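Local coordinates for glycoside Hydrolase (Bacteroides plebeius, PDB 5T3B), which probably hydrolyses glycosidic bonds in polysaccharides, as a member of glycoside hydrolase family 50, a family best known for its agarases, at residues I126-M131 / F437-D442; Y391-D396 / G406-D411; K398-S403 / D443-K448. All coordinates share one frame; numbering follows the deposited sequence. Where two conformers were deposited one is given.

Interaction 1. Residues I126-M131 / F437-D442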
# COMPACT_ATOMS: atom_id res chain seq x y z
N ILE A 126 6.07 -7.04 -0.05
CA ILE A 126 5.41 -7.94 0.87
C ILE A 126 5.24 -7.22 2.21
O ILE A 126 6.21 -6.62 2.71
CB ILE A 126 6.23 -9.23 1.06
CG1 ILE A 126 6.37 -9.96 -0.22
CG2 ILE A 126 5.63 -10.07 2.20
CD1 ILE A 126 5.18 -10.66 -0.64
N ALA A 127 4.04 -7.23 2.76
CA ALA A 127 3.77 -6.58 4.03
C ALA A 127 4.11 -7.49 5.23
O ALA A 127 4.09 -8.73 5.13
CB ALA A 127 2.31 -6.16 4.14
N SER A 128 4.36 -6.88 6.37
CA SER A 128 4.48 -7.62 7.63
C SER A 128 5.57 -8.65 7.62
O SER A 128 5.39 -9.77 8.08
CB SER A 128 3.15 -8.22 8.05
OG SER A 128 2.14 -7.27 8.01
N PHE A 129 6.74 -8.28 7.14
CA PHE A 129 7.87 -9.18 7.11
C PHE A 129 8.49 -9.16 8.54
O PHE A 129 9.26 -8.27 8.94
CB PHE A 129 8.90 -8.75 6.09
CG PHE A 129 10.07 -9.66 5.97
CD1 PHE A 129 9.93 -10.99 5.57
CD2 PHE A 129 11.36 -9.22 6.28
CE1 PHE A 129 11.01 -11.84 5.48
CE2 PHE A 129 12.43 -10.08 6.22
CZ PHE A 129 12.23 -11.40 5.83
N ARG A 130 8.14 -10.20 9.29
CA ARG A 130 8.47 -10.35 10.70
C ARG A 130 8.45 -11.83 11.01
O ARG A 130 7.87 -12.65 10.26
CB ARG A 130 7.56 -9.56 11.60
CG ARG A 130 6.16 -9.93 11.51
CD ARG A 130 5.33 -8.93 12.37
NE ARG A 130 5.60 -9.29 13.75
CZ ARG A 130 4.77 -9.01 14.74
NH1 ARG A 130 3.64 -8.31 14.52
NH2 ARG A 130 5.05 -9.43 15.95
N MET A 131 9.13 -12.21 12.09
CA MET A 131 9.22 -13.62 12.50
C MET A 131 8.07 -14.01 13.37
O MET A 131 8.23 -14.28 14.53
CB MET A 131 10.58 -13.89 13.18
CG MET A 131 11.74 -13.74 12.17
SD MET A 131 13.37 -13.63 12.97
CE MET A 131 13.33 -11.96 13.55
N PHE A 437 1.68 -7.00 -1.52
CA PHE A 437 0.78 -8.08 -1.12
C PHE A 437 0.76 -8.18 0.40
O PHE A 437 1.79 -8.15 1.06
CB PHE A 437 1.26 -9.40 -1.70
CG PHE A 437 0.31 -10.57 -1.43
CD1 PHE A 437 0.52 -11.42 -0.35
CD2 PHE A 437 -0.79 -10.80 -2.23
CE1 PHE A 437 -0.32 -12.48 -0.11
CE2 PHE A 437 -1.65 -11.86 -2.01
CZ PHE A 437 -1.43 -12.66 -0.92
N PHE A 438 -0.46 -8.22 0.98
CA PHE A 438 -0.64 -8.35 2.39
C PHE A 438 -1.06 -9.77 2.66
O PHE A 438 -2.17 -10.15 2.30
CB PHE A 438 -1.70 -7.35 2.88
CG PHE A 438 -1.93 -7.35 4.36
CD1 PHE A 438 -1.22 -6.51 5.18
CD2 PHE A 438 -2.82 -8.22 4.96
CE1 PHE A 438 -1.35 -6.52 6.55
CE2 PHE A 438 -3.00 -8.20 6.33
CZ PHE A 438 -2.28 -7.36 7.11
N LYS A 439 -0.17 -10.65 3.19
CA LYS A 439 1.09 -10.36 3.87
C LYS A 439 2.00 -11.56 3.80
O LYS A 439 1.70 -12.56 3.17
CB LYS A 439 0.85 -9.85 5.30
CG LYS A 439 0.17 -10.87 6.19
CD LYS A 439 -0.01 -10.32 7.62
CE LYS A 439 -0.93 -11.11 8.50
NZ LYS A 439 -0.26 -12.28 9.11
N TYR A 440 3.15 -11.41 4.47
CA TYR A 440 4.18 -12.45 4.45
C TYR A 440 3.65 -13.81 4.93
O TYR A 440 3.72 -14.77 4.17
CB TYR A 440 5.34 -11.94 5.32
CG TYR A 440 6.48 -12.88 5.56
CD1 TYR A 440 7.10 -13.57 4.52
CD2 TYR A 440 6.95 -13.08 6.84
CE1 TYR A 440 8.14 -14.44 4.77
CE2 TYR A 440 8.03 -13.94 7.10
CZ TYR A 440 8.59 -14.62 6.04
OH TYR A 440 9.62 -15.50 6.31
N LEU A 441 3.15 -13.86 6.17
CA LEU A 441 2.68 -15.11 6.77
C LEU A 441 1.21 -15.12 7.04
O LEU A 441 0.60 -14.10 7.33
CB LEU A 441 3.34 -15.35 8.17
CG LEU A 441 4.83 -15.47 8.14
CD1 LEU A 441 5.42 -15.47 9.50
CD2 LEU A 441 5.30 -16.65 7.41
N ASP A 442 0.67 -16.32 6.98
CA ASP A 442 -0.66 -16.54 7.56
C ASP A 442 -0.72 -16.11 9.01
O ASP A 442 0.28 -16.19 9.74
CB ASP A 442 -1.03 -18.02 7.51
CG ASP A 442 -1.46 -18.55 6.19
OD1 ASP A 442 -1.72 -17.79 5.25
OD2 ASP A 442 -1.57 -19.81 6.17
O HOH W 1 3.47 -11.79 8.44

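Interaction 2. Residues Y391-D396 / G406-D411. With EDO (1,2-ethanediol), chain G.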
# COMPACT_ATOMS: atom_id res chain seq x y z
N TYR A 391 -5.20 -8.82 -0.98
CA TYR A 391 -5.03 -10.27 -0.95
C TYR A 391 -6.38 -10.93 -1.09
O TYR A 391 -7.42 -10.29 -0.96
CB TYR A 391 -4.38 -10.76 0.37
CG TYR A 391 -5.16 -10.57 1.61
CD1 TYR A 391 -5.27 -9.33 2.26
CD2 TYR A 391 -5.86 -11.62 2.21
CE1 TYR A 391 -6.01 -9.18 3.39
CE2 TYR A 391 -6.60 -11.43 3.32
CZ TYR A 391 -6.72 -10.21 3.91
OH TYR A 391 -7.52 -10.03 5.05
N THR A 392 -6.32 -12.25 -1.28
CA THR A 392 -7.42 -13.18 -1.04
C THR A 392 -6.97 -14.28 -0.14
O THR A 392 -5.76 -14.50 0.03
CB THR A 392 -7.98 -13.77 -2.34
OG1 THR A 392 -6.97 -14.51 -3.02
CG2 THR A 392 -8.55 -12.68 -3.24
N LYS A 393 -7.97 -14.99 0.42
CA LYS A 393 -7.74 -16.13 1.34
C LYS A 393 -8.22 -17.38 0.62
O LYS A 393 -9.23 -17.37 -0.08
CB LYS A 393 -8.67 -15.97 2.55
CG LYS A 393 -8.51 -14.69 3.33
CD LYS A 393 -9.73 -14.42 4.24
CE LYS A 393 -9.71 -13.08 4.94
NZ LYS A 393 -11.02 -12.94 5.66
N GLY A 394 -7.58 -18.51 0.89
CA GLY A 394 -7.97 -19.81 0.32
C GLY A 394 -8.78 -20.67 1.27
O GLY A 394 -8.34 -20.98 2.38
N GLU A 395 -9.94 -21.10 0.81
CA GLU A 395 -10.80 -21.98 1.59
C GLU A 395 -10.17 -23.36 1.81
O GLU A 395 -10.38 -23.99 2.85
CB GLU A 395 -12.14 -22.11 0.87
CG GLU A 395 -13.12 -23.07 1.53
CD GLU A 395 -14.47 -23.08 0.77
OE1 GLU A 395 -14.47 -23.55 -0.42
OE2 GLU A 395 -15.50 -22.71 1.37
N ASP A 396 -9.33 -23.77 0.87
CA ASP A 396 -8.63 -25.04 0.93
C ASP A 396 -7.75 -25.22 2.13
O ASP A 396 -7.43 -26.35 2.52
CB ASP A 396 -7.79 -25.31 -0.37
CG ASP A 396 -6.70 -24.27 -0.68
OD1 ASP A 396 -6.63 -23.20 -0.07
OD2 ASP A 396 -5.83 -24.60 -1.63
N GLY A 406 -9.90 -9.35 3.00
CA GLY A 406 -9.64 -10.03 1.77
C GLY A 406 -10.69 -11.08 1.46
O GLY A 406 -11.14 -11.80 2.38
N PHE A 407 -11.10 -11.17 0.21
CA PHE A 407 -12.11 -12.15 -0.14
C PHE A 407 -11.59 -13.59 -0.03
O PHE A 407 -10.38 -13.82 -0.16
CB PHE A 407 -12.64 -11.91 -1.54
CG PHE A 407 -13.29 -10.57 -1.78
CD1 PHE A 407 -14.08 -9.95 -0.86
CD2 PHE A 407 -13.13 -10.00 -3.00
CE1 PHE A 407 -14.77 -8.76 -1.19
CE2 PHE A 407 -13.76 -8.85 -3.34
CZ PHE A 407 -14.62 -8.26 -2.46
N VAL A 408 -12.52 -14.51 0.16
CA VAL A 408 -12.21 -15.93 0.15
C VAL A 408 -12.45 -16.53 -1.24
O VAL A 408 -13.50 -16.30 -1.84
CB VAL A 408 -13.10 -16.68 1.14
CG1 VAL A 408 -12.78 -18.18 1.16
CG2 VAL A 408 -12.97 -16.09 2.54
N VAL A 409 -11.46 -17.27 -1.74
CA VAL A 409 -11.54 -17.99 -2.98
C VAL A 409 -11.37 -19.48 -2.65
O VAL A 409 -11.09 -19.84 -1.51
CB VAL A 409 -10.55 -17.51 -4.04
CG1 VAL A 409 -10.85 -16.07 -4.45
CG2 VAL A 409 -9.12 -17.62 -3.57
N ARG A 410 -11.57 -20.33 -3.64
CA ARG A 410 -11.64 -21.76 -3.29
C ARG A 410 -10.32 -22.38 -2.86
O ARG A 410 -10.28 -23.29 -2.03
CB ARG A 410 -12.24 -22.57 -4.43
CG ARG A 410 -13.69 -22.28 -4.74
CD ARG A 410 -14.61 -22.68 -3.63
NE ARG A 410 -16.01 -22.55 -4.07
CZ ARG A 410 -17.03 -22.71 -3.27
NH1 ARG A 410 -16.86 -23.03 -2.00
NH2 ARG A 410 -18.24 -22.58 -3.77
N ASP A 411 -9.21 -21.97 -3.51
CA ASP A 411 -7.93 -22.67 -3.33
C ASP A 411 -6.78 -21.77 -3.70
O ASP A 411 -6.98 -20.61 -4.13
CB ASP A 411 -7.95 -23.98 -4.08
CG ASP A 411 -8.13 -23.84 -5.51
OD1 ASP A 411 -7.86 -22.77 -6.10
OD2 ASP A 411 -8.57 -24.83 -6.17
C1 EDO G . -6.40 -6.88 6.50
O1 EDO G . -6.65 -8.16 6.73
C2 EDO G . -7.61 -6.28 5.85
O2 EDO G . -8.82 -6.27 6.67
O HOH W 2 -9.89 -9.43 -1.75
O HOH W 3 -13.13 -12.80 3.74
O HOH W 4 -12.38 -24.95 -1.36
O HOH W 5 -17.94 -23.41 0.94

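Interaction 3. Residues K398-S403 / D443-K448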
# COMPACT_ATOMS: atom_id res chain seq x y z
N LYS A 398 -8.61 -24.59 5.08
CA LYS A 398 -9.52 -24.98 6.15
C LYS A 398 -9.39 -24.12 7.41
O LYS A 398 -9.97 -24.40 8.46
CB LYS A 398 -9.50 -26.47 6.47
CG LYS A 398 -9.79 -27.30 5.16
CD LYS A 398 -9.97 -28.78 5.38
CE LYS A 398 -9.98 -29.53 4.05
NZ LYS A 398 -11.32 -29.32 3.47
N LEU A 399 -8.65 -23.00 7.26
CA LEU A 399 -8.52 -22.07 8.36
C LEU A 399 -9.83 -21.31 8.62
O LEU A 399 -10.64 -21.13 7.71
CB LEU A 399 -7.38 -21.13 8.11
CG LEU A 399 -6.00 -21.77 8.00
CD1 LEU A 399 -4.92 -20.77 7.55
CD2 LEU A 399 -5.57 -22.43 9.27
N ASP A 400 -10.01 -20.79 9.81
CA ASP A 400 -11.15 -19.94 10.22
C ASP A 400 -11.47 -18.94 9.13
O ASP A 400 -12.56 -18.93 8.56
CB ASP A 400 -10.85 -19.33 11.59
CG ASP A 400 -11.70 -18.17 12.03
OD1 ASP A 400 -12.55 -17.64 11.24
OD2 ASP A 400 -11.51 -17.77 13.21
N ASN A 401 -10.46 -18.14 8.77
CA ASN A 401 -10.53 -17.26 7.60
C ASN A 401 -11.49 -16.10 7.81
O ASN A 401 -11.73 -15.36 6.85
CB ASN A 401 -10.85 -17.99 6.25
CG ASN A 401 -9.65 -18.63 5.58
OD1 ASN A 401 -9.82 -19.43 4.58
ND2 ASN A 401 -8.49 -18.32 6.00
N SER A 402 -12.00 -15.86 9.01
CA SER A 402 -12.95 -14.78 9.18
C SER A 402 -12.30 -13.40 9.29
O SER A 402 -12.88 -12.42 8.86
CB SER A 402 -13.93 -15.08 10.30
OG SER A 402 -13.28 -15.14 11.52
N SER A 403 -11.12 -13.30 9.87
CA SER A 403 -10.54 -12.00 10.09
C SER A 403 -10.04 -11.43 8.78
O SER A 403 -9.51 -12.12 7.94
CB SER A 403 -9.40 -12.08 11.08
OG SER A 403 -8.29 -12.76 10.52
N ASP A 443 -1.90 -15.67 9.46
CA ASP A 443 -2.20 -15.79 10.86
C ASP A 443 -2.39 -17.25 11.21
O ASP A 443 -2.69 -18.05 10.34
CB ASP A 443 -3.46 -14.98 11.23
CG ASP A 443 -3.39 -13.50 11.04
OD1 ASP A 443 -2.31 -12.95 10.96
OD2 ASP A 443 -4.56 -12.93 11.11
N GLU A 444 -2.30 -17.62 12.48
CA GLU A 444 -2.52 -19.02 12.84
C GLU A 444 -3.89 -19.50 12.35
O GLU A 444 -4.03 -20.68 11.98
CB GLU A 444 -2.33 -19.26 14.33
CG GLU A 444 -2.26 -20.75 14.69
CD GLU A 444 -1.67 -21.00 16.08
OE1 GLU A 444 -1.71 -20.02 16.86
OE2 GLU A 444 -1.20 -22.15 16.40
N ASP A 445 -4.87 -18.60 12.27
CA ASP A 445 -6.22 -18.95 11.91
C ASP A 445 -6.76 -18.22 10.69
O ASP A 445 -7.99 -18.14 10.48
CB ASP A 445 -7.14 -18.74 13.07
CG ASP A 445 -7.19 -17.33 13.56
OD1 ASP A 445 -6.45 -16.43 13.00
OD2 ASP A 445 -7.90 -17.04 14.57
N CYS A 446 -5.88 -17.73 9.81
CA CYS A 446 -6.40 -17.05 8.61
C CYS A 446 -5.37 -17.07 7.49
O CYS A 446 -4.22 -16.68 7.73
CB CYS A 446 -6.85 -15.63 8.93
SG CYS A 446 -7.73 -14.87 7.54
N ASN A 447 -5.79 -17.40 6.30
CA ASN A 447 -4.94 -17.51 5.13
C ASN A 447 -4.68 -16.14 4.47
O ASN A 447 -5.12 -15.93 3.35
CB ASN A 447 -5.46 -18.54 4.16
CG ASN A 447 -4.53 -18.77 3.00
OD1 ASN A 447 -3.25 -18.72 3.13
ND2 ASN A 447 -5.08 -19.08 1.88
N LYS A 448 -3.95 -15.30 5.19
CA LYS A 448 -3.51 -14.00 4.65
C LYS A 448 -2.14 -14.07 4.03
O LYS A 448 -1.71 -13.13 3.40
CB LYS A 448 -3.50 -12.97 5.78
CG LYS A 448 -4.84 -12.67 6.42
CD LYS A 448 -4.72 -11.76 7.64
CE LYS A 448 -6.05 -11.52 8.28
NZ LYS A 448 -5.89 -10.94 9.68
O HOH W 6 -9.97 -18.88 15.06
O HOH W 7 -9.67 -15.61 11.26
O HOH W 8 -6.65 -13.92 12.43

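Interaction 1. Residues I126-M131 / F437-D442
Phe129 turns an edge of its ring toward one face of Tyr440. The pair is edge-to-face: centroids 4.8 Å apart, planes at 65°. Phe129 CD1 lies over the centre of the tyrosine ring, and Phe129 CE1 comes to 3.7 Å from Tyr440 CZ. Leu441 CD2 covers the opposite face of Tyr440, nearer its rim. Arg130 O meets the ring at its edge, in plane, 3.4 Å from Tyr440 CE2. Ile126 CG2 packs on Tyr440 CB at 3.6 Å. Tyr440 CG stands anti to the backbone N (chi1 175°), which sets the ring alongside Phe129 and Arg130.

Two backbone bonds hold the segments together. Ala127 N donates to Phe437 O at 3.0 Å, where the paired strands end. Tyr440 N donates to Ala127 O at 2.9 Å. Further on the chains part, and a water fills in: it donates to Ser128 O at 2.8 Å and accepts from Leu441 N. Ala127 CB rests against Phe438 CD1.

The peptide bond before Lys439 is cis. Phe438 and Lys439 fold back on each other there, with Lys439 CB over the centre of the Phe438 ring. Lys439 bends at its last torsion, and NZ reaches Leu441 O at 2.7 Å. The same NZ forms a salt bridge with Asp443.

The second shell comes largely from helix 145-158. Trp148 hydrogen-bonds to Tyr440 OH and stacks on Phe129, while Phe156 meets Phe129 at a steep angle.

Strands 120-126 and 432-437 run parallel here, consistent with the closing seam of a (beta/alpha)8 barrel. The contact is buried, so the Tyr440 ring is probably fixed in its rotation: both faces and an edge are covered, and its hydroxyl is tied.

Interaction 2. Residues Y391-D396 / G406-D411
Lys393 pairs in parallel with Val408, and its backbone bonds to Phe407 and Val409, the neighbours of Val408. Lys393 N donates to Phe407 O at 2.7 Å. Val409 N donates to Lys393 O at 2.8 Å, and Glu395 N continues the pattern by donating to Val409 O at 2.9 Å. The short strand axes cross at -39°. Before Lys393 a water bridges Tyr391 O and Phe407 N.

The charged contact is at the other end. Arg410 NH1 and Glu395 OE1 form a salt bridge of 2.9 Å. Arg410 bends at chi2 (-66°), which lays its guanidinium beside the extended Glu395. The flat ends are turned 35° apart. Glu395 OE1 lies almost in the guanidinium plane and offers its syn side to NH1. Glu46 holds Arg410 NE, and Phe55 makes a cation-pi contact with the arginine.

Lys393 extends past Gly406, with CE 3.2 Å from Gly406 O. The carbonyls of Asn401, Ser403 and Gly404 and a water surround NZ, so the charge of this buried lysine is probably well compensated.

Tyr391 makes the aromatic contact. Gly406 CA sits over one face of its ring, a CH-pi contact 3.9 Å from the centroid. Gly406 N also gives Tyr391 OH a weak hydrogen bond of 3.2 Å. The hydroxyl pairs with O1 of the bound 1,2-ethanediol at 2.7 Å.

Among apolar contacts, Val408 sets CG2 against Lys393 CD and CG1 against Glu395 CB. Val409 CG2 is a methyl beside the Thr392 hydroxyl.

Helix capping closes the contact. Asp411 is the N-cap of helix 412-427, and Asp396 OD2 accepts from Gln412 N.

Strand 407-409 extends the end of strand 385-394 in parallel, pairs antiparallel with strand 39-48, and leads into helix 412-427 through the Asp411 N-cap.

Interaction 3. Residues K398-S403 / D443-K448
Asp445 O is gripped by two donors. Asn401 N reaches it at 3.0 Å in a nearly straight bond of 178°. A water also donates to it at 3.1 Å and accepts from Ser403 N, so the carbonyl ties both ends of the 401-403 run.

Lys448 makes a 2.8 Å salt bridge from NZ to Asp443 OD2. In the conformer given for Ser403, NZ also lies 3.1 Å from Ser403 OG in a hydrogen bond, and a second water joins that OG to Asp443 OD2 and Asp445 OD1. Cys446 SG lies 3.3 Å from Ser403 O.

Leu399 packs its methyls on the turn backbone, CD1 against Cys446 C at 3.7 Å and CD2 by Glu444 O. The Asp400 and Asp445 side chains run side by side in one direction, with their carboxylates turned nearly at right angles (79°). Asp400 OD2 and Asp445 OD2 are 3.9 Å apart, and a water donating to both probably eases their repulsion.

The bond from Ser402 N to Asp400 OD1 makes an Asx turn; Ser402 OG adds a second donor. The loops after the paired parallel strands 385-394 and 432-437 thus meet through this Asx turn and the type I beta turn Asp443 to Cys446.

From the N terminus, the chain leaves strand 120-126 and enters interaction 1, which closes a loop of about 300 residues when 437-442 arrives. Interaction 2 is nested inside that loop: it closes the short connection between strand 385-394 and the parallel strand 407-409. Interaction 3 starts from 398-403, within that connection, and ends at 443-448, just past interaction 1. It therefore crosses both of the others. Tyr391 packs against Phe437 and Phe438, Lys439 N probably hydrogen-bonds to Lys448 O, and Lys393 NZ to Asn401 O links interactions 2 and 3. Together the contacts tie together the ends of strands 120-126, 385-394 and 432-437 and the loops that follow them.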